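Local coordinates for dTDP-4-dehydrorhamnose reductase (Bacillus anthracis, PDB 3SC6), which catalyses the NADPH-dependent reduction of dTDP-4-dehydrorhamnose to dTDP-L-rhamnose, which closes the dTDP-L-rhamnose biosynthetic pathway, at residues K147-R152 against G208-S213; Y157-N162 against P188-D193; E176-V181 against M233-L238. One frame throughout, in Å; residues are numbered along the deposited sequence.

Overall arrangement
Interactions 1 and 2 belong to the Rossmann-type sheet, while interaction 3 is a separate two-stranded parallel sheet. Strand 148-157 links the first two: interaction 1 uses its beginning and interaction 2 its end, with centres 18 Å apart. They touch where Ser213 CA comes 3.2 Å from Thr189 OG1. Both lie near the bound NADP, the side chain of Arg152 being about 7 Å from it and that of Val191 about 6 Å. Interaction 3 is peripheral, its centre 36 Å from that of interaction 1 and 22 Å from that of interaction 2. Strand 177-181 nevertheless directly precedes strand 185-190 in the chain, which connects the small sheet to the large one.

Interaction 1 of 3, residues K147-R152 against G208-S213; sequences KYFIVR and GTYHVS
Ile150 and Thr209 lie abreast, CA to CA 4.5 Å, in two parallel strands of the Rossmann-fold sheet whose short segments run 24° apart. The backbone bonds follow the staggered parallel pattern. Ile150 N donates to Gly208 O at 2.9 Å, and Ile150 O accepts from Tyr210 N at 2.7 Å. Arg152 repeats this with Tyr210 O and Val212 N, while Gly208 N to Tyr148 O begins the ladder. Strand 100-106 bonds to the other edge of 148-152, so the latter is an interior strand.

Side chains alternate between the two faces. Phe149, Val151 and Tyr210 share one; helix 191-202 covers part of it through Leu201. Here the side chains of Phe149 and Tyr210 lie side by side, pointing the same way, with Tyr210 CE2 at the edge of the Phe149 ring, 4.1 Å from Phe149 CD1. Val151 CG1 meets Val212 CG2 at 3.6 Å.

The face bearing Ile150, Thr209, Arg152 and His211 is more polar. With OG1 beside its own backbone N (chi1 -57°), Thr209 sends that hydroxyl to Lys142 and sets CG2 over the centre of the Arg152 guanidinium, 3.9 Å from Arg152 CZ. The extended Arg152 chain runs alongside His211, and Arg152 NH2 forms a salt bridge with Glu138. Arg152 NH1 donates to His211 NE2 at 3.3 Å; NH1 lies in the imidazole plane, but NE2 is tilted 18° from the guanidinium plane.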
loop_
_atom_site.group_PDB
_atom_site.type_symbol
_atom_site.label_atom_id
_atom_site.label_comp_id
_atom_site.label_asym_id
_atom_site.label_seq_id
_atom_site.Cartn_x
_atom_site.Cartn_y
_atom_site.Cartn_z
ATOM N N LYS A 147 12.222 -15.369 4.277
ATOM C CA LYS A 147 13.015 -14.205 3.888
ATOM C C LYS A 147 11.988 -13.250 3.326
ATOM O O LYS A 147 11.801 -13.178 2.113
ATOM C CB LYS A 147 14.046 -14.545 2.818
ATOM C CG LYS A 147 15.092 -15.569 3.211
ATOM C CD LYS A 147 16.041 -15.811 2.038
ATOM C CE LYS A 147 17.118 -16.826 2.368
ATOM N NZ LYS A 147 18.046 -17.038 1.215
ATOM N N TYR A 148 11.318 -12.517 4.208
ATOM C CA TYR A 148 10.287 -11.585 3.781
ATOM C C TYR A 148 10.183 -10.308 4.597
ATOM O O TYR A 148 10.716 -10.197 5.697
ATOM C CB TYR A 148 8.920 -12.285 3.863
ATOM C CG TYR A 148 8.616 -12.777 5.259
ATOM C CD1 TYR A 148 8.109 -11.916 6.222
ATOM C CD2 TYR A 148 8.831 -14.101 5.619
ATOM C CE1 TYR A 148 7.841 -12.351 7.505
ATOM C CE2 TYR A 148 8.558 -14.548 6.906
ATOM C CZ TYR A 148 8.061 -13.663 7.840
ATOM O OH TYR A 148 7.782 -14.077 9.121
ATOM N N PHE A 149 9.454 -9.359 4.028
ATOM C CA PHE A 149 9.204 -8.076 4.638
ATOM C C PHE A 149 7.731 -7.777 4.427
ATOM O O PHE A 149 7.315 -7.491 3.304
ATOM C CB PHE A 149 9.991 -6.953 3.957
ATOM C CG PHE A 149 11.472 -7.128 3.985
ATOM C CD1 PHE A 149 12.216 -6.636 5.031
ATOM C CD2 PHE A 149 12.127 -7.743 2.937
ATOM C CE1 PHE A 149 13.587 -6.780 5.045
ATOM C CE2 PHE A 149 13.496 -7.883 2.948
ATOM C CZ PHE A 149 14.225 -7.404 4.002
ATOM N N ILE A 150 6.929 -7.881 5.477
ATOM C CA ILE A 150 5.509 -7.583 5.349
ATOM C C ILE A 150 5.428 -6.089 5.608
ATOM O O ILE A 150 5.670 -5.640 6.725
ATOM C CB ILE A 150 4.636 -8.374 6.334
ATOM C CG1 ILE A 150 4.768 -9.873 6.061
ATOM C CG2 ILE A 150 3.189 -7.983 6.181
ATOM C CD1 ILE A 150 3.920 -10.738 6.961
ATOM N N VAL A 151 5.129 -5.319 4.566
ATOM C CA VAL A 151 5.038 -3.871 4.693
ATOM C C VAL A 151 3.604 -3.341 4.608
ATOM O O VAL A 151 3.028 -3.231 3.529
ATOM C CB VAL A 151 5.908 -3.164 3.619
ATOM C CG1 VAL A 151 5.769 -1.655 3.727
ATOM C CG2 VAL A 151 7.374 -3.576 3.759
ATOM N N ARG A 152 3.037 -3.011 5.763
ATOM C CA ARG A 152 1.684 -2.481 5.841
ATOM C C ARG A 152 1.736 -0.978 5.642
ATOM O O ARG A 152 2.548 -0.294 6.270
ATOM C CB ARG A 152 1.092 -2.791 7.207
ATOM C CG ARG A 152 0.919 -4.258 7.469
ATOM C CD ARG A 152 0.570 -4.523 8.903
ATOM N NE ARG A 152 0.399 -5.947 9.153
ATOM C CZ ARG A 152 0.263 -6.481 10.360
ATOM N NH1 ARG A 152 0.355 -5.718 11.442
ATOM N NH2 ARG A 152 0.104 -7.790 10.492
ATOM N N GLY A 208 10.765 -9.296 8.672
ATOM C CA GLY A 208 9.719 -9.081 9.653
ATOM C C GLY A 208 8.565 -8.282 9.099
ATOM O O GLY A 208 8.437 -8.121 7.888
ATOM N N THR A 209 7.727 -7.781 10.007
ATOM C CA THR A 209 6.563 -6.989 9.649
ATOM C C THR A 209 6.868 -5.529 9.971
ATOM O O THR A 209 7.331 -5.226 11.061
ATOM C CB THR A 209 5.320 -7.442 10.448
ATOM O OG1 THR A 209 5.080 -8.838 10.226
ATOM C CG2 THR A 209 4.105 -6.649 10.038
ATOM N N TYR A 210 6.595 -4.636 9.021
ATOM C CA TYR A 210 6.846 -3.200 9.185
ATOM C C TYR A 210 5.711 -2.283 8.766
ATOM O O TYR A 210 5.090 -2.494 7.720
ATOM C CB TYR A 210 8.023 -2.789 8.308
ATOM C CG TYR A 210 9.365 -3.352 8.674
ATOM C CD1 TYR A 210 10.263 -2.598 9.417
ATOM C CD2 TYR A 210 9.746 -4.622 8.269
ATOM C CE1 TYR A 210 11.501 -3.084 9.742
ATOM C CE2 TYR A 210 10.991 -5.128 8.598
ATOM C CZ TYR A 210 11.865 -4.349 9.341
ATOM O OH TYR A 210 13.106 -4.826 9.682
ATOM N N HIS A 211 5.442 -1.256 9.573
ATOM C CA HIS A 211 4.399 -0.307 9.228
ATOM C C HIS A 211 5.086 0.891 8.592
ATOM O O HIS A 211 5.851 1.591 9.251
ATOM C CB HIS A 211 3.552 0.170 10.408
ATOM C CG HIS A 211 2.771 -0.909 11.082
ATOM N ND1 HIS A 211 2.306 -0.801 12.371
ATOM C CD2 HIS A 211 2.450 -2.158 10.672
ATOM C CE1 HIS A 211 1.663 -1.909 12.695
ATOM N NE2 HIS A 211 1.749 -2.752 11.689
ATOM N N VAL A 212 4.816 1.118 7.310
ATOM C CA VAL A 212 5.413 2.235 6.590
ATOM C C VAL A 212 4.326 3.171 6.084
ATOM O O VAL A 212 3.512 2.801 5.232
ATOM C CB VAL A 212 6.248 1.754 5.399
ATOM C CG1 VAL A 212 6.850 2.945 4.663
ATOM C CG2 VAL A 212 7.341 0.809 5.876
ATOM N N SER A 213 4.322 4.386 6.623
ATOM C CA SER A 213 3.354 5.406 6.259
ATOM C C SER A 213 3.948 6.733 6.632
ATOM O O SER A 213 4.922 6.784 7.377
ATOM C CB SER A 213 2.064 5.234 7.057
ATOM O OG SER A 213 1.479 3.968 6.833
#

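Interaction 2 of 3, residues Y157-N162 against P188-D193; sequences YGKYGN and PTYVAD. With SO4 (sulfate ion), chain H.
Two backbone hydrogen bonds join Tyr157 to segment 188-193 where neighbouring parallel strands of the Rossmann-type sheet end. Tyr157 N donates to Thr189 O at 3.1 Å, and Val191 N, in the first turn of helix 191-202, donates to Tyr157 O at 3.1 Å from well above the carbonyl plane. They define a parallel beta bridge between Tyr157 and Tyr190, the latter also the N-cap residue of the helix.

The main apolar contact centres on the Tyr157 ring. Its CG stands between the backbone N and the carbonyl carbon (chi1 67°), which swings the ring over the backbone of Thr189 and Tyr190 in the neighbouring strand. Tyr190 CA then sits over one face, 4.2 Å from the ring centroid in a CH-pi contact, and Pro188 CB approaches Tyr157 CE1 at 3.8 Å. The two tyrosine rings are nearly parallel, at 21°, yet slid so far apart that they scarcely overlap. Leu277 of helix 273-283 also packs on Tyr157. A second apolar contact, apart from the ring, puts Val191 CG2 3.7 Å from Gly158 CA.

Polar groups gather at the far end of the Tyr190 ring. Lys159 NZ and Tyr190 OH are 2.8 Å apart and meet at Glu283 OE1, the lysine by a salt bridge and the hydroxyl by a hydrogen bond; a second carboxylate, Glu24, is a long, weak partner of the lysine.

Beyond this, the loop carries a sulfate, probably from the crystallisation liquor. Its O1 lies at the edge of the Tyr160 ring and accepts a hydrogen bond from Gly161 N at 2.8 Å.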
loop_
_atom_site.group_PDB
_atom_site.type_symbol
_atom_site.label_atom_id
_atom_site.label_comp_id
_atom_site.label_asym_id
_atom_site.label_seq_id
_atom_site.Cartn_x
_atom_site.Cartn_y
_atom_site.Cartn_z
ATOM N N TYR A 157 -1.181 6.924 -2.306
ATOM C CA TYR A 157 -1.507 7.681 -3.517
ATOM C C TYR A 157 -0.199 8.032 -4.215
ATOM O O TYR A 157 0.787 8.354 -3.549
ATOM C CB TYR A 157 -2.266 8.964 -3.187
ATOM C CG TYR A 157 -1.457 9.986 -2.425
ATOM C CD1 TYR A 157 -1.384 9.959 -1.042
ATOM C CD2 TYR A 157 -0.783 10.995 -3.099
ATOM C CE1 TYR A 157 -0.642 10.905 -0.351
ATOM C CE2 TYR A 157 -0.046 11.941 -2.425
ATOM C CZ TYR A 157 0.026 11.897 -1.053
ATOM O OH TYR A 157 0.765 12.847 -0.385
ATOM N N GLY A 158 -0.190 7.982 -5.545
ATOM C CA GLY A 158 1.019 8.296 -6.314
ATOM C C GLY A 158 0.790 9.102 -7.580
ATOM O O GLY A 158 -0.291 9.642 -7.803
ATOM N N LYS A 159 1.827 9.178 -8.408
ATOM C CA LYS A 159 1.765 9.918 -9.662
ATOM C C LYS A 159 0.815 9.314 -10.674
ATOM O O LYS A 159 0.089 10.031 -11.365
ATOM C CB LYS A 159 3.138 9.949 -10.352
ATOM C CG LYS A 159 4.266 10.619 -9.606
ATOM C CD LYS A 159 5.528 10.609 -10.471
ATOM C CE LYS A 159 6.691 11.309 -9.791
ATOM N NZ LYS A 159 7.060 10.668 -8.494
ATOM N N TYR A 160 0.821 7.991 -10.759
ATOM C CA TYR A 160 -0.013 7.292 -11.720
ATOM C C TYR A 160 -1.316 6.758 -11.146
ATOM O O TYR A 160 -1.421 6.490 -9.952
ATOM C CB TYR A 160 0.818 6.162 -12.323
ATOM C CG TYR A 160 2.141 6.682 -12.846
ATOM C CD1 TYR A 160 2.262 7.192 -14.128
ATOM C CD2 TYR A 160 3.265 6.685 -12.033
ATOM C CE1 TYR A 160 3.472 7.681 -14.587
ATOM C CE2 TYR A 160 4.470 7.168 -12.480
ATOM C CZ TYR A 160 4.572 7.663 -13.754
ATOM O OH TYR A 160 5.781 8.140 -14.188
ATOM N N GLY A 161 -2.310 6.623 -12.023
ATOM C CA GLY A 161 -3.631 6.124 -11.649
ATOM C C GLY A 161 -4.452 7.163 -10.909
ATOM O O GLY A 161 -3.934 8.200 -10.499
ATOM N N ASN A 162 -5.742 6.891 -10.749
ATOM C CA ASN A 162 -6.619 7.814 -10.047
ATOM C C ASN A 162 -6.382 7.699 -8.554
ATOM O O ASN A 162 -6.014 6.638 -8.059
ATOM C CB ASN A 162 -8.091 7.518 -10.351
ATOM C CG ASN A 162 -8.430 7.667 -11.823
ATOM O OD1 ASN A 162 -7.583 8.039 -12.638
ATOM N ND2 ASN A 162 -9.679 7.383 -12.171
ATOM N N PRO A 188 -2.160 9.894 5.102
ATOM C CA PRO A 188 -1.847 9.828 3.679
ATOM C C PRO A 188 -0.402 9.429 3.442
ATOM O O PRO A 188 0.501 10.024 4.023
ATOM C CB PRO A 188 -2.081 11.262 3.200
ATOM C CG PRO A 188 -3.017 11.853 4.185
ATOM C CD PRO A 188 -2.757 11.183 5.485
ATOM N N THR A 189 -0.188 8.434 2.589
ATOM C CA THR A 189 1.155 7.966 2.288
ATOM C C THR A 189 1.481 8.073 0.806
ATOM O O THR A 189 0.837 7.439 -0.027
ATOM C CB THR A 189 1.334 6.506 2.719
ATOM O OG1 THR A 189 1.130 6.401 4.133
ATOM C CG2 THR A 189 2.722 6.019 2.373
ATOM N N TYR A 190 2.487 8.881 0.486
ATOM C CA TYR A 190 2.909 9.068 -0.899
ATOM C C TYR A 190 3.901 8.001 -1.357
ATOM O O TYR A 190 4.985 7.856 -0.799
ATOM C CB TYR A 190 3.427 10.494 -1.127
ATOM C CG TYR A 190 4.053 10.724 -2.483
ATOM C CD1 TYR A 190 3.457 10.245 -3.637
ATOM C CD2 TYR A 190 5.171 11.536 -2.619
ATOM C CE1 TYR A 190 4.018 10.475 -4.879
ATOM C CE2 TYR A 190 5.724 11.790 -3.858
ATOM C CZ TYR A 190 5.144 11.255 -4.983
ATOM O OH TYR A 190 5.688 11.499 -6.216
ATOM N N VAL A 191 3.487 7.256 -2.379
ATOM C CA VAL A 191 4.280 6.173 -2.967
ATOM C C VAL A 191 5.784 6.429 -3.005
ATOM O O VAL A 191 6.564 5.553 -2.663
ATOM C CB VAL A 191 3.793 5.849 -4.398
ATOM C CG1 VAL A 191 4.679 4.806 -5.041
ATOM C CG2 VAL A 191 2.339 5.380 -4.377
ATOM N N ALA A 192 6.197 7.619 -3.422
ATOM C CA ALA A 192 7.625 7.931 -3.485
ATOM C C ALA A 192 8.310 7.702 -2.143
ATOM O O ALA A 192 9.411 7.154 -2.106
ATOM C CB ALA A 192 7.855 9.341 -3.964
ATOM N N ASP A 193 7.675 8.129 -1.050
ATOM C CA ASP A 193 8.251 7.943 0.291
ATOM C C ASP A 193 8.252 6.459 0.677
ATOM O O ASP A 193 9.173 5.984 1.350
ATOM C CB ASP A 193 7.512 8.767 1.357
ATOM C CG ASP A 193 7.641 10.274 1.145
ATOM O OD1 ASP A 193 8.380 10.698 0.233
ATOM O OD2 ASP A 193 7.018 11.038 1.916
HETATM S S SO4 H . -1.845 7.973 -15.350
HETATM O O1 SO4 H . -1.451 6.711 -14.730
HETATM O O2 SO4 H . -1.105 8.147 -16.599
HETATM O O3 SO4 H . -3.280 7.942 -15.627
HETATM O O4 SO4 H . -1.543 9.085 -14.450
#

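Interaction 3 of 3, residues E176-V181 against M233-L238; sequences EEISVV and MKVNVL
A two-stranded parallel sheet, apart from the main Rossmann-type sheet, pairs Ile178 with Val237; the axes of strands 177-181 and 236-238 run 40° apart. Ile178 N donates to Asn236 O at 2.9 Å and Val180 N to Leu238 O at 3.0 Å, while Leu238 N reaches Ile178 O, also at 3.0 Å, from above the carbonyl plane. Toward the start of both segments the ladder frays: Asn236 N to Glu176 O, at 3.4 Å, is straight but weak.

On the face of Ile178 and Val237 lies an aliphatic layer, which Val235 and Val180 join. Ile178 has CG1 anti to the backbone N (chi1 -174°), which carries the end of the chain away from the partner strand, while its CG2 branch stays beside Val235 CG1 at 4.1 Å. Val180 CG2 meets Val237 CG1 at the same 4.1 Å.

Whereas Val180 and Val237 are buried, Glu177, Ser179, Asn236 and Leu238 on the other face are solvent-exposed. Glu177 CG rests on Asn236 CB at 3.8 Å, and the chain, extended beyond CG, brings Glu177 OE1 within 3.6 Å of Leu238 CD1.

The aliphatic face is backed by two helices: Phe221 and Phe228 of helix 220-231 touch Val237, Met168 of helix 164-172 touches Ile178, and Val180 packs against both helices.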
loop_
_atom_site.group_PDB
_atom_site.type_symbol
_atom_site.label_atom_id
_atom_site.label_comp_id
_atom_site.label_asym_id
_atom_site.label_seq_id
_atom_site.Cartn_x
_atom_site.Cartn_y
_atom_site.Cartn_z
ATOM N N GLU A 176 -17.535 25.249 -6.242
ATOM C CA GLU A 176 -17.445 26.442 -5.435
ATOM C C GLU A 176 -17.324 25.921 -3.998
ATOM O O GLU A 176 -16.746 26.573 -3.130
ATOM C CB GLU A 176 -18.694 27.306 -5.650
ATOM C CG GLU A 176 -18.706 28.630 -4.903
ATOM C CD GLU A 176 -19.941 29.466 -5.213
ATOM O OE1 GLU A 176 -20.043 30.591 -4.690
ATOM O OE2 GLU A 176 -20.801 29.013 -5.992
ATOM N N GLU A 177 -17.880 24.727 -3.774
ATOM C CA GLU A 177 -17.861 24.038 -2.481
ATOM C C GLU A 177 -17.856 22.541 -2.755
ATOM O O GLU A 177 -18.412 22.092 -3.756
ATOM C CB GLU A 177 -19.077 24.372 -1.614
ATOM C CG GLU A 177 -19.217 25.826 -1.210
ATOM C CD GLU A 177 -20.415 26.063 -0.303
ATOM O OE1 GLU A 177 -21.163 25.099 -0.026
ATOM O OE2 GLU A 177 -20.607 27.218 0.134
ATOM N N ILE A 178 -17.236 21.768 -1.867
ATOM C CA ILE A 178 -17.174 20.316 -2.034
ATOM C C ILE A 178 -17.139 19.624 -0.670
ATOM O O ILE A 178 -16.322 19.954 0.185
ATOM C CB ILE A 178 -15.962 19.909 -2.902
ATOM C CG1 ILE A 178 -15.981 18.406 -3.192
ATOM C CG2 ILE A 178 -14.657 20.340 -2.240
ATOM C CD1 ILE A 178 -14.842 17.946 -4.078
ATOM N N SER A 179 -18.036 18.663 -0.474
ATOM C CA SER A 179 -18.117 17.934 0.789
ATOM C C SER A 179 -17.250 16.674 0.826
ATOM O O SER A 179 -17.298 15.839 -0.081
ATOM C CB SER A 179 -19.577 17.596 1.105
ATOM O OG SER A 179 -20.155 16.814 0.079
ATOM N N VAL A 180 -16.470 16.550 1.899
ATOM C CA VAL A 180 -15.568 15.419 2.114
ATOM C C VAL A 180 -15.724 14.849 3.524
ATOM O O VAL A 180 -15.895 15.597 4.485
ATOM C CB VAL A 180 -14.103 15.860 1.954
ATOM C CG1 VAL A 180 -13.161 14.712 2.279
ATOM C CG2 VAL A 180 -13.858 16.400 0.550
ATOM N N VAL A 181 -15.651 13.528 3.647
ATOM C CA VAL A 181 -15.783 12.873 4.948
ATOM C C VAL A 181 -14.783 13.470 5.948
ATOM O O VAL A 181 -13.638 13.754 5.590
ATOM C CB VAL A 181 -15.560 11.348 4.830
ATOM C CG1 VAL A 181 -15.615 10.692 6.196
ATOM C CG2 VAL A 181 -16.593 10.729 3.899
ATOM N N MET A 233 -5.957 26.877 -4.631
ATOM C CA MET A 233 -7.285 26.950 -5.236
ATOM C C MET A 233 -8.277 27.364 -4.151
ATOM O O MET A 233 -8.341 26.745 -3.089
ATOM C CB MET A 233 -7.695 25.598 -5.838
ATOM C CG MET A 233 -6.728 25.045 -6.888
ATOM S SD MET A 233 -7.262 23.473 -7.621
ATOM C CE MET A 233 -6.441 23.512 -9.205
ATOM N N LYS A 234 -9.043 28.416 -4.419
ATOM C CA LYS A 234 -10.023 28.908 -3.460
ATOM C C LYS A 234 -11.335 28.135 -3.574
ATOM O O LYS A 234 -12.181 28.444 -4.412
ATOM C CB LYS A 234 -10.249 30.410 -3.655
ATOM C CG LYS A 234 -8.978 31.243 -3.459
ATOM C CD LYS A 234 -9.204 32.743 -3.671
ATOM C CE LYS A 234 -10.215 33.330 -2.692
ATOM N NZ LYS A 234 -10.408 34.792 -2.906
ATOM N N VAL A 235 -11.484 27.123 -2.723
ATOM C CA VAL A 235 -12.675 26.283 -2.696
ATOM C C VAL A 235 -12.983 25.881 -1.258
ATOM O O VAL A 235 -12.074 25.656 -0.463
ATOM C CB VAL A 235 -12.475 25.007 -3.534
ATOM C CG1 VAL A 235 -13.692 24.103 -3.428
ATOM C CG2 VAL A 235 -12.184 25.364 -4.989
ATOM N N ASN A 236 -14.267 25.793 -0.925
ATOM C CA ASN A 236 -14.686 25.419 0.422
ATOM C C ASN A 236 -14.870 23.921 0.555
ATOM O O ASN A 236 -15.171 23.236 -0.421
ATOM C CB ASN A 236 -16.000 26.106 0.778
ATOM C CG ASN A 236 -15.901 27.611 0.730
ATOM O OD1 ASN A 236 -14.826 28.166 0.497
ATOM N ND2 ASN A 236 -17.024 28.284 0.954
ATOM N N VAL A 237 -14.695 23.418 1.772
ATOM C CA VAL A 237 -14.848 21.997 2.045
ATOM C C VAL A 237 -15.838 21.819 3.193
ATOM O O VAL A 237 -15.649 22.377 4.275
ATOM C CB VAL A 237 -13.505 21.341 2.403
ATOM C CG1 VAL A 237 -13.706 19.869 2.715
ATOM C CG2 VAL A 237 -12.513 21.514 1.262
ATOM N N LEU A 238 -16.894 21.046 2.951
ATOM C CA LEU A 238 -17.920 20.800 3.963
ATOM C C LEU A 238 -17.721 19.439 4.627
ATOM O O LEU A 238 -17.692 18.420 3.947
ATOM C CB LEU A 238 -19.309 20.868 3.322
ATOM C CG LEU A 238 -19.672 22.192 2.634
ATOM C CD1 LEU A 238 -21.036 22.098 1.968
ATOM C CD2 LEU A 238 -19.634 23.354 3.617
#